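Long-range contacts in protein SeqA (Vibrio cholerae, PDB 3SK7), which probably acts as a negative regulator of replication initiation, binding pairs of hemimethylated GATC sequences at oriC so that newly replicated origins are not fired again: residues F42-F48 against V98-M102; F27-L31 against K91-V95; Q68-P72 against V82-N86. All coordinates share one frame; numbering follows the deposited sequence. Where two conformers were deposited one is given.

Interaction 1: F42-F48 against V98-M102; sequences FSEATMF and VMVRM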
loop_
_atom_site.group_PDB
_atom_site.type_symbol
_atom_site.label_atom_id
_atom_site.label_comp_id
_atom_site.label_asym_id
_atom_site.label_seq_id
_atom_site.Cartn_x
_atom_site.Cartn_y
_atom_site.Cartn_z
ATOM N N PHE A 42 8.973 4.774 2.402
ATOM C CA PHE A 42 7.513 4.718 2.280
ATOM C C PHE A 42 6.901 6.098 2.487
ATOM O O PHE A 42 6.022 6.525 1.712
ATOM C CB PHE A 42 6.923 3.738 3.286
ATOM C CG PHE A 42 5.435 3.599 3.195
ATOM C CD1 PHE A 42 4.600 4.397 3.968
ATOM C CD2 PHE A 42 4.864 2.657 2.355
ATOM C CE1 PHE A 42 3.243 4.252 3.880
ATOM C CE2 PHE A 42 3.495 2.504 2.294
ATOM C CZ PHE A 42 2.694 3.292 3.048
ATOM N N SER A 43 7.368 6.798 3.528
ATOM C CA SER A 43 6.871 8.134 3.839
ATOM C C SER A 43 7.086 9.070 2.655
ATOM O O SER A 43 6.163 9.806 2.243
ATOM C CB SER A 43 7.565 8.689 5.083
ATOM O OG SER A 43 7.091 9.996 5.390
ATOM N N GLU A 44 8.292 9.049 2.103
ATOM C CA GLU A 44 8.585 9.935 0.979
ATOM C C GLU A 44 7.670 9.607 -0.203
ATOM O O GLU A 44 7.152 10.498 -0.888
ATOM C CB GLU A 44 10.052 9.838 0.535
ATOM C CG GLU A 44 10.455 10.949 -0.452
ATOM C CD GLU A 44 10.049 10.688 -1.900
ATOM O OE1 GLU A 44 9.895 9.507 -2.325
ATOM O OE2 GLU A 44 9.871 11.699 -2.623
ATOM N N ALA A 45 7.496 8.312 -0.465
ATOM C CA ALA A 45 6.759 7.879 -1.634
ATOM C C ALA A 45 5.278 8.180 -1.573
ATOM O O ALA A 45 4.641 8.358 -2.608
ATOM C CB ALA A 45 6.985 6.403 -1.857
ATOM N N THR A 46 4.730 8.196 -0.365
ATOM C CA THR A 46 3.294 8.409 -0.190
ATOM C C THR A 46 2.932 9.859 0.014
ATOM O O THR A 46 1.844 10.275 -0.363
ATOM C CB THR A 46 2.747 7.592 1.004
ATOM O OG1 THR A 46 3.497 7.882 2.190
ATOM C CG2 THR A 46 2.811 6.080 0.728
ATOM N N MET A 47 3.843 10.622 0.624
ATOM C CA MET A 47 3.574 12.034 0.900
ATOM C C MET A 47 3.958 12.909 -0.284
ATOM O O MET A 47 3.612 14.070 -0.318
ATOM C CB MET A 47 4.295 12.481 2.181
ATOM C CG MET A 47 3.844 11.736 3.471
ATOM S SD MET A 47 2.131 11.996 3.956
ATOM C CE MET A 47 1.358 10.651 3.157
ATOM N N PHE A 48 4.620 12.319 -1.269
ATOM C CA PHE A 48 5.069 13.022 -2.471
ATOM C C PHE A 48 3.918 13.646 -3.264
ATOM O O PHE A 48 2.884 13.012 -3.478
ATOM C CB PHE A 48 5.836 12.039 -3.361
ATOM C CG PHE A 48 6.209 12.597 -4.694
ATOM C CD1 PHE A 48 7.098 13.654 -4.787
ATOM C CD2 PHE A 48 5.677 12.063 -5.855
ATOM C CE1 PHE A 48 7.444 14.183 -6.023
ATOM C CE2 PHE A 48 6.017 12.579 -7.099
ATOM C CZ PHE A 48 6.902 13.641 -7.185
ATOM N N VAL A 98 3.851 3.522 -5.498
ATOM C CA VAL A 98 4.624 3.561 -4.274
ATOM C C VAL A 98 5.903 2.709 -4.378
ATOM O O VAL A 98 7.006 3.156 -4.009
ATOM C CB VAL A 98 3.772 3.085 -3.089
ATOM C CG1 VAL A 98 4.616 2.848 -1.851
ATOM C CG2 VAL A 98 2.661 4.097 -2.773
ATOM N N MET A 99 5.756 1.481 -4.860
ATOM C CA MET A 99 6.877 0.566 -4.890
ATOM C C MET A 99 7.930 1.009 -5.899
ATOM O O MET A 99 9.120 0.854 -5.657
ATOM C CB MET A 99 6.414 -0.856 -5.202
ATOM C CG MET A 99 5.687 -1.516 -4.052
ATOM S SD MET A 99 5.335 -3.268 -4.290
ATOM C CE MET A 99 6.964 -3.924 -4.111
ATOM N N VAL A 100 7.500 1.563 -7.031
ATOM C CA VAL A 100 8.453 2.098 -7.997
ATOM C C VAL A 100 9.268 3.226 -7.377
ATOM O O VAL A 100 10.517 3.272 -7.532
ATOM C CB VAL A 100 7.730 2.614 -9.261
ATOM C CG1 VAL A 100 8.652 3.469 -10.081
ATOM C CG2 VAL A 100 7.246 1.460 -10.098
ATOM N N ARG A 101 8.589 4.137 -6.685
ATOM C CA ARG A 101 9.280 5.247 -6.054
ATOM C C ARG A 101 10.226 4.808 -4.930
ATOM O O ARG A 101 11.288 5.417 -4.723
ATOM C CB ARG A 101 8.281 6.244 -5.539
ATOM C CG ARG A 101 8.883 7.451 -4.942
ATOM C CD ARG A 101 9.556 8.305 -5.994
ATOM N NE ARG A 101 9.847 9.608 -5.429
ATOM C CZ ARG A 101 10.037 10.704 -6.140
ATOM N NH1 ARG A 101 10.271 11.829 -5.503
ATOM N NH2 ARG A 101 9.997 10.661 -7.466
ATOM N N MET A 102 9.849 3.743 -4.231
ATOM C CA MET A 102 10.707 3.199 -3.189
ATOM C C MET A 102 11.910 2.426 -3.734
ATOM O O MET A 102 12.773 2.011 -2.968
ATOM C CB MET A 102 9.901 2.267 -2.266
ATOM C CG MET A 102 8.883 2.953 -1.360
ATOM S SD MET A 102 7.951 1.809 -0.329
ATOM C CE MET A 102 9.172 1.305 0.873
#
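Arg101 and Glu44 form a two-pronged salt bridge, NE and NH1 each taking one carboxylate oxygen. NE of Arg101 gives a nearly straight bond (170°) at 3.1 Å to the syn lone pair of Glu44 OE1, and NH1 of Arg101 reaches OE2 of Glu44 at 2.9 Å, the two planes only 17° from coplanar. The Arg101 chain leaves the helix with CG anti to the backbone N and then bends at chi2 (69°), which brings the guanidinium alongside the carboxylate. One face of the guanidinium lies on the Phe48 ring, a cation-pi stack with Arg101 CZ 4.2 Å from the ring centroid and almost on the ring normal. Further in, Ala45 sits where the two helices come nearest: its CB meets Arg101 CG at 3.8 Å and Met102 CG at 4.0 Å. The sulfur of Met102 lies at the edge of the Phe42 ring, a Met-aromatic contact, and Thr46 CG2 packs on Val98 CG2. Leu31 and Leu34 of helix 23-37 also touch Phe42. Helices 39-47 and 88-101 are thus joined by an apolar inner side and a charged outer side, where the two bonds orient the guanidinium in its plane and the Phe48 ring probably steadies one face.

Interaction 2: F27-L31 against K91-V95; sequences FMLIL and KQQMV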
loop_
_atom_site.group_PDB
_atom_site.type_symbol
_atom_site.label_atom_id
_atom_site.label_comp_id
_atom_site.label_asym_id
_atom_site.label_seq_id
_atom_site.Cartn_x
_atom_site.Cartn_y
_atom_site.Cartn_z
ATOM N N PHE A 27 -4.472 -5.290 0.091
ATOM C CA PHE A 27 -3.980 -3.933 -0.196
ATOM C C PHE A 27 -3.400 -3.314 1.072
ATOM O O PHE A 27 -2.273 -2.815 1.092
ATOM C CB PHE A 27 -5.138 -3.120 -0.756
ATOM C CG PHE A 27 -4.859 -1.659 -0.996
ATOM C CD1 PHE A 27 -3.992 -1.253 -1.985
ATOM C CD2 PHE A 27 -5.526 -0.699 -0.275
ATOM C CE1 PHE A 27 -3.805 0.090 -2.260
ATOM C CE2 PHE A 27 -5.332 0.637 -0.549
ATOM C CZ PHE A 27 -4.465 1.024 -1.532
ATOM N N MET A 28 -4.189 -3.325 2.137
ATOM C CA MET A 28 -3.744 -2.758 3.396
ATOM C C MET A 28 -2.499 -3.432 3.995
ATOM O O MET A 28 -1.590 -2.741 4.488
ATOM C CB MET A 28 -4.881 -2.749 4.415
ATOM C CG MET A 28 -5.992 -1.751 4.118
ATOM S SD MET A 28 -5.364 -0.079 4.007
ATOM C CE MET A 28 -6.765 0.907 4.393
ATOM N N LEU A 29 -2.466 -4.773 3.953
ATOM C CA LEU A 29 -1.325 -5.474 4.506
ATOM C C LEU A 29 -0.065 -5.226 3.670
ATOM O O LEU A 29 1.026 -5.103 4.203
ATOM C CB LEU A 29 -1.620 -6.966 4.637
ATOM C CG LEU A 29 -0.532 -7.835 5.255
ATOM C CD1 LEU A 29 -0.063 -7.273 6.584
ATOM C CD2 LEU A 29 -1.033 -9.255 5.426
ATOM N N ILE A 30 -0.222 -5.137 2.366
ATOM C CA ILE A 30 0.901 -4.767 1.506
ATOM C C ILE A 30 1.467 -3.387 1.887
ATOM O O ILE A 30 2.694 -3.226 2.065
ATOM C CB ILE A 30 0.477 -4.770 0.036
ATOM C CG1 ILE A 30 0.384 -6.199 -0.493
ATOM C CG2 ILE A 30 1.463 -3.986 -0.842
ATOM C CD1 ILE A 30 -0.440 -6.346 -1.765
ATOM N N LEU A 31 0.581 -2.400 2.038
ATOM C CA LEU A 31 1.024 -1.070 2.450
ATOM C C LEU A 31 1.674 -1.079 3.841
ATOM O O LEU A 31 2.730 -0.471 4.045
ATOM C CB LEU A 31 -0.116 -0.079 2.403
ATOM C CG LEU A 31 -0.678 0.222 1.011
ATOM C CD1 LEU A 31 -2.005 0.941 1.136
ATOM C CD2 LEU A 31 0.284 1.039 0.193
ATOM N N LYS A 91 -6.226 0.172 -6.921
ATOM C CA LYS A 91 -5.378 -0.240 -5.797
ATOM C C LYS A 91 -4.015 -0.757 -6.314
ATOM O O LYS A 91 -2.948 -0.467 -5.733
ATOM C CB LYS A 91 -6.060 -1.327 -4.973
ATOM C CG LYS A 91 -7.181 -0.813 -4.088
ATOM C CD LYS A 91 -7.844 -1.973 -3.363
ATOM C CE LYS A 91 -9.001 -1.511 -2.467
ATOM N NZ LYS A 91 -10.166 -0.919 -3.242
ATOM N N GLN A 92 -4.055 -1.533 -7.397
ATOM C CA GLN A 92 -2.823 -2.046 -7.995
ATOM C C GLN A 92 -1.937 -0.895 -8.453
ATOM O O GLN A 92 -0.715 -0.889 -8.224
ATOM C CB GLN A 92 -3.168 -2.984 -9.164
ATOM C CG GLN A 92 -3.774 -4.306 -8.731
ATOM C CD GLN A 92 -4.325 -5.108 -9.876
ATOM O OE1 GLN A 92 -4.786 -4.573 -10.884
ATOM N NE2 GLN A 92 -4.329 -6.402 -9.702
ATOM N N GLN A 93 -2.541 0.086 -9.117
ATOM C CA GLN A 93 -1.765 1.222 -9.607
ATOM C C GLN A 93 -1.137 2.026 -8.490
ATOM O O GLN A 93 -0.026 2.526 -8.616
ATOM C CB GLN A 93 -2.666 2.152 -10.440
ATOM C CG GLN A 93 -3.138 1.514 -11.729
ATOM C CD GLN A 93 -4.056 2.419 -12.548
ATOM O OE1 GLN A 93 -4.691 3.321 -12.010
ATOM N NE2 GLN A 93 -4.110 2.188 -13.858
ATOM N N MET A 94 -1.862 2.170 -7.398
ATOM C CA MET A 94 -1.351 2.909 -6.241
ATOM C C MET A 94 -0.140 2.203 -5.630
ATOM O O MET A 94 0.875 2.836 -5.298
ATOM C CB MET A 94 -2.447 3.057 -5.197
ATOM C CG MET A 94 -3.633 3.877 -5.699
ATOM S SD MET A 94 -5.133 3.757 -4.697
ATOM C CE MET A 94 -4.461 4.496 -3.234
ATOM N N VAL A 95 -0.260 0.885 -5.473
ATOM C CA VAL A 95 0.844 0.116 -4.913
ATOM C C VAL A 95 2.070 0.139 -5.850
ATOM O O VAL A 95 3.207 0.262 -5.403
ATOM C CB VAL A 95 0.421 -1.330 -4.619
ATOM C CG1 VAL A 95 1.629 -2.213 -4.375
ATOM C CG2 VAL A 95 -0.506 -1.389 -3.427
#
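Helices 23-37 and 88-101 run side by side through the middle of the SeqA C-terminal domain, and Phe27 reaches across from the first to the second, against Lys91, Met94 and Val95. The aliphatic part of Lys91 crosses one face of the Phe27 ring: Lys91 CG stands 3.8 Å from the ring centroid, 9° off the normal, in a CH-pi contact, while Lys91 CB sits above the same face near its margin, 3.6 Å from Phe27 CD1. Leu31 CD1 covers the opposite face. In this largely helical fold the two segments are parallel within 4°, yet their axes stay 11.1 Å apart; side chains do most of the bridging, though Phe27 CE1 also lies 3.6 Å from Lys91 O, and no hydrogen bond crosses. Met94 bends at chi3 (64°) and sets its CE at the edge of the ring, 3.9 Å from Phe27 CZ. Val95 divides its methyls: CG2 lies 3.8 Å from Phe27 CD1, whereas CG1 meets Ile30 CG2 at 4.0 Å. Val112 of helix 106-114 touches both Ile30 and Val95, and Val82 of strand 81-82 touches Phe27 and Met94. Farther out above the face that carries Lys91 CG, Lys91 NZ is hydrogen-bonded to Asn86 OD1, and its cation-pi attraction to Phe27 is at most weak.

Interaction 3: Q68-P72 against V82-N86; sequences QTTKP and VITNN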
loop_
_atom_site.group_PDB
_atom_site.type_symbol
_atom_site.label_atom_id
_atom_site.label_comp_id
_atom_site.label_asym_id
_atom_site.label_seq_id
_atom_site.Cartn_x
_atom_site.Cartn_y
_atom_site.Cartn_z
ATOM N N GLN A 68 -15.309 14.189 -0.022
ATOM C CA GLN A 68 -16.105 13.646 1.092
ATOM C C GLN A 68 -16.417 12.159 0.957
ATOM O O GLN A 68 -16.729 11.510 1.945
ATOM C CB GLN A 68 -17.406 14.431 1.293
ATOM C CG GLN A 68 -17.177 15.875 1.644
ATOM C CD GLN A 68 -16.713 16.093 3.078
ATOM O OE1 GLN A 68 -16.520 15.150 3.854
ATOM N NE2 GLN A 68 -16.524 17.359 3.433
ATOM N N THR A 69 -16.307 11.613 -0.258
ATOM C CA THR A 69 -16.602 10.195 -0.477
ATOM C C THR A 69 -15.367 9.344 -0.749
ATOM O O THR A 69 -15.474 8.250 -1.285
ATOM C CB THR A 69 -17.597 10.003 -1.632
ATOM O OG1 THR A 69 -17.058 10.540 -2.845
ATOM C CG2 THR A 69 -18.929 10.693 -1.302
ATOM N N THR A 70 -14.207 9.843 -0.369
ATOM C CA THR A 70 -12.975 9.078 -0.524
ATOM C C THR A 70 -12.829 7.865 0.411
ATOM O O THR A 70 -11.954 7.036 0.185
ATOM C CB THR A 70 -11.740 9.967 -0.353
ATOM O OG1 THR A 70 -11.777 10.626 0.915
ATOM C CG2 THR A 70 -11.677 10.999 -1.440
ATOM N N LYS A 71 -13.661 7.756 1.444
ATOM C CA LYS A 71 -13.618 6.621 2.376
ATOM C C LYS A 71 -12.213 6.340 2.884
ATOM O O LYS A 71 -11.686 5.222 2.731
ATOM C CB LYS A 71 -14.211 5.371 1.724
ATOM C CG LYS A 71 -15.660 5.541 1.285
ATOM C CD LYS A 71 -16.248 4.270 0.663
ATOM C CE LYS A 71 -15.414 3.781 -0.525
ATOM N NZ LYS A 71 -16.213 3.531 -1.777
ATOM N N PRO A 72 -11.573 7.349 3.464
ATOM C CA PRO A 72 -10.227 7.133 3.979
ATOM C C PRO A 72 -10.198 6.059 5.069
ATOM O O PRO A 72 -11.108 5.988 5.912
ATOM C CB PRO A 72 -9.851 8.501 4.539
ATOM C CG PRO A 72 -11.106 9.212 4.720
ATOM C CD PRO A 72 -12.030 8.727 3.691
ATOM N N VAL A 82 -5.193 6.134 3.741
ATOM C CA VAL A 82 -5.302 6.004 2.291
ATOM C C VAL A 82 -6.753 6.034 1.855
ATOM O O VAL A 82 -7.629 5.600 2.593
ATOM C CB VAL A 82 -4.596 4.716 1.813
ATOM C CG1 VAL A 82 -5.276 3.455 2.342
ATOM C CG2 VAL A 82 -4.511 4.646 0.316
ATOM N N ILE A 83 -7.019 6.587 0.680
ATOM C CA ILE A 83 -8.360 6.564 0.133
ATOM C C ILE A 83 -8.712 5.156 -0.383
ATOM O O ILE A 83 -7.869 4.445 -0.944
ATOM C CB ILE A 83 -8.581 7.635 -0.940
ATOM C CG1 ILE A 83 -7.816 7.317 -2.216
ATOM C CG2 ILE A 83 -8.185 9.014 -0.403
ATOM C CD1 ILE A 83 -8.142 8.269 -3.343
ATOM N N THR A 84 -9.954 4.737 -0.149
ATOM C CA THR A 84 -10.386 3.404 -0.520
ATOM C C THR A 84 -11.623 3.383 -1.382
ATOM O O THR A 84 -12.158 2.306 -1.624
ATOM C CB THR A 84 -10.601 2.485 0.681
ATOM O OG1 THR A 84 -11.771 2.881 1.407
ATOM C CG2 THR A 84 -9.424 2.495 1.606
ATOM N N ASN A 85 -12.033 4.543 -1.892
ATOM C CA ASN A 85 -13.163 4.609 -2.826
ATOM C C ASN A 85 -12.710 4.216 -4.219
ATOM O O ASN A 85 -12.784 5.004 -5.166
ATOM C CB ASN A 85 -13.752 6.029 -2.888
ATOM C CG ASN A 85 -12.789 7.035 -3.539
ATOM O OD1 ASN A 85 -11.573 6.854 -3.512
ATOM N ND2 ASN A 85 -13.337 8.088 -4.130
ATOM N N ASN A 86 -12.227 2.996 -4.357
ATOM C CA ASN A 86 -11.617 2.610 -5.617
ATOM C C ASN A 86 -11.716 1.110 -5.849
ATOM O O ASN A 86 -12.021 0.365 -4.929
ATOM C CB ASN A 86 -10.151 3.058 -5.678
ATOM C CG ASN A 86 -9.406 2.835 -4.371
ATOM O OD1 ASN A 86 -9.482 1.764 -3.767
ATOM N ND2 ASN A 86 -8.697 3.858 -3.922
HETATM O O HOH W 1 -15.232 9.515 -4.501
#
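Thr84 holds OG1 between its backbone N and carbonyl carbon (chi1 71°), which aims the hydroxyl at Lys71, whose backbone has left-handed angles and turns its carbonyl toward Thr84. The two loops flank a beta hairpin, 68-72 leading into strand 73-74 while 82-86 leads out of strand 81-82, and they pass in roughly opposite directions. Thr84 OG1 donates to Lys71 O at 2.7 Å, in the carbonyl plane, while Thr84 N donates to Thr70 O at 3.1 Å, almost straight off the end of the carbonyl (C=O...N angle 173°). A weak second bond reaches Thr70 O from Asn85 N, at the centre of an inverse gamma turn. One threonine thus holds two successive carbonyls, and its N leans weakly on Lys71 O as well. Next to these bonds Ile83 CG2 packs on Thr70 CB at 3.7 Å; Thr70 OG1 is hydrogen-bonded to Gly67 O and Leu63 O at the end of helix 60-66. Pro72 CA makes a CA-H...O contact with Val82 O at 3.3 Å. Toward the surface the Lys71 chain, bent at chi3 and chi4, runs across Asn85 and brings CE to 3.3 Å from Asn85 CA. A water lies 2.7 Å from Thr69 OG1.

From the N terminus, helix 23-37 comes first, and its Phe27-Leu31 turn waits until residues 91-95 for its partner, so interaction 2 closes a loop of 59 residues. Helix 39-47 follows directly and meets the later turns of the same helix 88-101 in interaction 1, which closes 49 residues; the segments alternate along the chain, so the two loops cross. They touch where Phe42 CE2 packs on Leu31 O. Interaction 3 is short-range by comparison, joining the two loops at the open end of the hairpin, with nine residues between them, within both longer loops. It stays clear of interaction 1 but touches interaction 2, among other places through Val82 against Met28, tying the hairpin's base to the helical core.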